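Local coordinates for protein interpain A (Prevotella intermedia, PDB 3BB7) that probably cleaves peptide bonds as a C10-family cysteine peptidase, here as a proenzyme fragment, at residues 129-140 and 152-163. The protein carries 1 engineered substitution. Residues are numbered along the deposited sequence; the frame is centred on the assembly and turned at random.
Sequences KYPVRGIGSHTV and ISADFGNTTYDW
His138 and Ala154 form an antiparallel hydrogen-bonded pair where the axes of strands 138-140 and 152-154 come within 4.7 Å, their directions 161° apart, and the bond from Ala154 N to His138 O is nearly straight. Val140 and Ile152 make the next such pair. Between them, in a non-hydrogen-bonded pair, Thr139 OG1 meets Ser153 OG at 2.7 Å, and either hydroxyl could be the donor. Beyond the strands the two segments stay side by side as loops. Gly136 O accepts Gly157 N at 2.8 Å, on a lone pair. Phe156 turns its ring edge to Gly136 and to His138 CB, while Ala154 CB lies over one face. Tyr218 stacks on the same ring. The paired strands form a two-stranded beta hairpin in the C10 peptidase domain, separate from the large antiparallel sheet and away from the predicted active-site residues. Its Ile152 and Ala154 side chains rest on helix 176-192. In one of its two deposited conformers Arg133 bends at chi3 (56°) and NH2 donates to Gly157 O at 2.8 Å, in the carbonyl plane. One water donates to both Val132 O and Tyr161 O. Just after helix 116-128, Lys129 CA sits over the six-membered ring of Trp163, and Tyr161 CB lies against the opposite face. Trp163 NE1 donates to Pro131 O at 3.0 Å; this oxygen lies in the indole plane, but the donor stands above the carbonyl plane.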
# COMPACT_ATOMS: atom_id res chain seq x y z
N LYS A 129 5.08 0.87 -16.32
CA LYS A 129 4.99 -0.01 -17.49
C LYS A 129 6.35 -0.67 -17.77
O LYS A 129 6.87 -0.66 -18.90
CB LYS A 129 4.44 0.72 -18.72
CG LYS A 129 2.98 1.07 -18.53
CD LYS A 129 2.52 2.13 -19.50
CE LYS A 129 1.19 2.70 -19.01
NZ LYS A 129 0.95 2.47 -17.53
N TYR A 130 6.91 -1.23 -16.70
CA TYR A 130 8.29 -1.73 -16.74
C TYR A 130 8.39 -2.81 -15.69
O TYR A 130 7.78 -2.67 -14.64
CB TYR A 130 9.25 -0.57 -16.45
CG TYR A 130 10.73 -0.91 -16.48
CD1 TYR A 130 11.47 -0.74 -17.65
CD2 TYR A 130 11.39 -1.34 -15.33
CE1 TYR A 130 12.83 -1.05 -17.66
CE2 TYR A 130 12.73 -1.65 -15.34
CZ TYR A 130 13.45 -1.48 -16.50
OH TYR A 130 14.79 -1.80 -16.48
N PRO A 131 9.13 -3.89 -15.96
CA PRO A 131 9.94 -4.18 -17.14
C PRO A 131 9.10 -4.71 -18.31
O PRO A 131 7.90 -5.03 -18.14
CB PRO A 131 10.89 -5.26 -16.64
CG PRO A 131 10.04 -6.04 -15.68
CD PRO A 131 9.20 -4.99 -14.98
N VAL A 132 9.75 -4.79 -19.46
CA VAL A 132 9.15 -5.44 -20.63
C VAL A 132 8.96 -6.94 -20.37
O VAL A 132 7.88 -7.48 -20.58
CB VAL A 132 9.98 -5.22 -21.90
CG1 VAL A 132 9.36 -5.97 -23.05
CG2 VAL A 132 10.11 -3.76 -22.25
N ARG A 133 10.01 -7.60 -19.89
CA ARG A 133 9.98 -9.02 -19.50
C ARG A 133 10.74 -9.13 -18.19
O ARG A 133 11.56 -8.27 -17.87
CB ARG A 133 10.63 -9.93 -20.58
CG ARG A 133 9.89 -9.94 -21.91
CD ARG A 133 10.71 -10.53 -23.05
NE ARG A 133 11.19 -11.88 -22.76
CZ ARG A 133 10.85 -12.96 -23.46
NH1 ARG A 133 10.04 -12.87 -24.51
NH2 ARG A 133 11.34 -14.14 -23.11
N GLY A 134 10.47 -10.20 -17.44
CA GLY A 134 11.21 -10.43 -16.21
C GLY A 134 12.48 -11.23 -16.49
O GLY A 134 12.99 -11.31 -17.63
N ILE A 135 12.98 -11.84 -15.42
CA ILE A 135 14.24 -12.60 -15.44
C ILE A 135 14.04 -13.84 -14.60
O ILE A 135 13.62 -13.75 -13.46
CB ILE A 135 15.39 -11.76 -14.84
CG1 ILE A 135 15.48 -10.38 -15.49
CG2 ILE A 135 16.71 -12.56 -14.98
CD1 ILE A 135 16.41 -9.41 -14.73
N GLY A 136 14.36 -15.01 -15.15
CA GLY A 136 14.39 -16.23 -14.38
C GLY A 136 13.01 -16.76 -13.99
O GLY A 136 12.00 -16.42 -14.63
N SER A 137 12.98 -17.62 -12.97
CA SER A 137 11.73 -18.27 -12.56
C SER A 137 11.82 -18.62 -11.11
O SER A 137 12.91 -18.68 -10.55
CB SER A 137 11.50 -19.56 -13.38
OG SER A 137 12.59 -20.45 -13.29
N HIS A 138 10.66 -18.81 -10.49
CA HIS A 138 10.62 -19.17 -9.08
C HIS A 138 9.28 -19.79 -8.75
O HIS A 138 8.29 -19.54 -9.42
CB HIS A 138 10.84 -17.92 -8.21
CG HIS A 138 11.02 -18.20 -6.75
ND1 HIS A 138 12.02 -19.02 -6.26
CD2 HIS A 138 10.38 -17.70 -5.66
CE1 HIS A 138 11.96 -19.03 -4.94
NE2 HIS A 138 10.98 -18.23 -4.55
N THR A 139 9.28 -20.58 -7.67
CA THR A 139 8.10 -21.26 -7.19
C THR A 139 7.97 -21.07 -5.68
O THR A 139 9.00 -21.12 -4.97
CB THR A 139 8.21 -22.77 -7.53
OG1 THR A 139 8.28 -22.92 -8.95
CG2 THR A 139 7.01 -23.57 -7.01
N VAL A 140 6.75 -20.78 -5.21
CA VAL A 140 6.44 -20.94 -3.78
C VAL A 140 5.36 -22.01 -3.65
O VAL A 140 4.87 -22.55 -4.66
CB VAL A 140 5.99 -19.61 -3.15
CG1 VAL A 140 7.07 -18.53 -3.35
CG2 VAL A 140 4.64 -19.12 -3.71
N ILE A 152 3.10 -22.91 -6.79
CA ILE A 152 2.63 -21.68 -7.42
C ILE A 152 3.88 -21.05 -8.04
O ILE A 152 4.77 -20.59 -7.34
CB ILE A 152 1.98 -20.73 -6.39
CG1 ILE A 152 0.74 -21.40 -5.74
CG2 ILE A 152 1.66 -19.38 -7.04
CD1 ILE A 152 0.30 -20.74 -4.43
N SER A 153 3.94 -21.05 -9.38
CA SER A 153 5.17 -20.74 -10.10
C SER A 153 5.02 -19.53 -11.01
O SER A 153 3.93 -19.27 -11.51
CB SER A 153 5.58 -21.95 -10.94
OG SER A 153 5.79 -23.06 -10.09
N ALA A 154 6.13 -18.84 -11.24
CA ALA A 154 6.18 -17.75 -12.19
C ALA A 154 7.42 -17.90 -13.07
O ALA A 154 8.54 -18.06 -12.55
CB ALA A 154 6.26 -16.46 -11.42
N ASP A 155 7.23 -17.87 -14.38
CA ASP A 155 8.35 -17.87 -15.33
C ASP A 155 8.55 -16.44 -15.80
O ASP A 155 8.07 -16.04 -16.88
CB ASP A 155 8.06 -18.80 -16.50
CG ASP A 155 9.21 -18.87 -17.48
OD1 ASP A 155 10.25 -18.19 -17.25
OD2 ASP A 155 9.06 -19.61 -18.50
N PHE A 156 9.22 -15.64 -14.97
CA PHE A 156 9.40 -14.21 -15.27
C PHE A 156 10.13 -14.01 -16.60
O PHE A 156 9.79 -13.10 -17.40
CB PHE A 156 10.17 -13.49 -14.16
CG PHE A 156 9.66 -13.73 -12.75
CD1 PHE A 156 8.74 -12.88 -12.16
CD2 PHE A 156 10.20 -14.77 -11.99
CE1 PHE A 156 8.33 -13.06 -10.85
CE2 PHE A 156 9.75 -15.00 -10.67
CZ PHE A 156 8.82 -14.14 -10.10
N GLY A 157 11.18 -14.81 -16.83
CA GLY A 157 12.07 -14.56 -17.98
C GLY A 157 11.37 -14.79 -19.31
O GLY A 157 11.78 -14.22 -20.34
N ASN A 158 10.31 -15.60 -19.33
CA ASN A 158 9.55 -15.81 -20.57
C ASN A 158 8.23 -15.06 -20.63
O ASN A 158 7.41 -15.30 -21.52
CB ASN A 158 9.35 -17.30 -20.82
CG ASN A 158 10.63 -17.99 -21.21
OD1 ASN A 158 11.30 -17.58 -22.15
ND2 ASN A 158 10.99 -19.03 -20.48
N THR A 159 8.04 -14.11 -19.71
CA THR A 159 6.79 -13.38 -19.66
C THR A 159 6.99 -11.95 -20.13
O THR A 159 7.81 -11.22 -19.57
CB THR A 159 6.20 -13.39 -18.24
OG1 THR A 159 5.88 -14.73 -17.89
CG2 THR A 159 4.91 -12.56 -18.17
N THR A 160 6.25 -11.57 -21.19
CA THR A 160 6.19 -10.18 -21.62
C THR A 160 4.93 -9.59 -20.99
O THR A 160 3.82 -9.89 -21.43
CB THR A 160 6.13 -10.09 -23.16
OG1 THR A 160 7.31 -10.72 -23.70
CG2 THR A 160 6.09 -8.65 -23.61
N TYR A 161 5.09 -8.77 -19.95
CA TYR A 161 3.92 -8.23 -19.23
C TYR A 161 3.03 -7.44 -20.17
O TYR A 161 3.49 -6.63 -20.98
CB TYR A 161 4.35 -7.43 -17.98
CG TYR A 161 5.09 -8.35 -17.06
CD1 TYR A 161 6.47 -8.30 -16.98
CD2 TYR A 161 4.41 -9.33 -16.31
CE1 TYR A 161 7.18 -9.23 -16.20
CE2 TYR A 161 5.10 -10.22 -15.51
CZ TYR A 161 6.49 -10.19 -15.47
OH TYR A 161 7.19 -11.14 -14.72
N ASP A 162 1.73 -7.70 -20.11
CA ASP A 162 0.80 -7.15 -21.10
C ASP A 162 0.28 -5.79 -20.64
O ASP A 162 -0.91 -5.64 -20.32
CB ASP A 162 -0.31 -8.15 -21.36
CG ASP A 162 -1.19 -7.77 -22.56
OD1 ASP A 162 -2.19 -8.50 -22.77
OD2 ASP A 162 -0.90 -6.79 -23.29
N TRP A 163 1.18 -4.81 -20.59
CA TRP A 163 0.83 -3.47 -20.07
C TRP A 163 -0.37 -2.83 -20.75
O TRP A 163 -1.16 -2.16 -20.11
CB TRP A 163 2.04 -2.53 -20.16
CG TRP A 163 3.25 -3.07 -19.46
CD1 TRP A 163 4.41 -3.50 -20.02
CD2 TRP A 163 3.35 -3.37 -18.05
NE1 TRP A 163 5.28 -3.94 -19.05
CE2 TRP A 163 4.64 -3.90 -17.83
CE3 TRP A 163 2.50 -3.19 -16.96
CZ2 TRP A 163 5.10 -4.27 -16.55
CZ3 TRP A 163 2.94 -3.57 -15.68
CH2 TRP A 163 4.22 -4.13 -15.49
O HOH W 1 5.95 -5.90 -21.78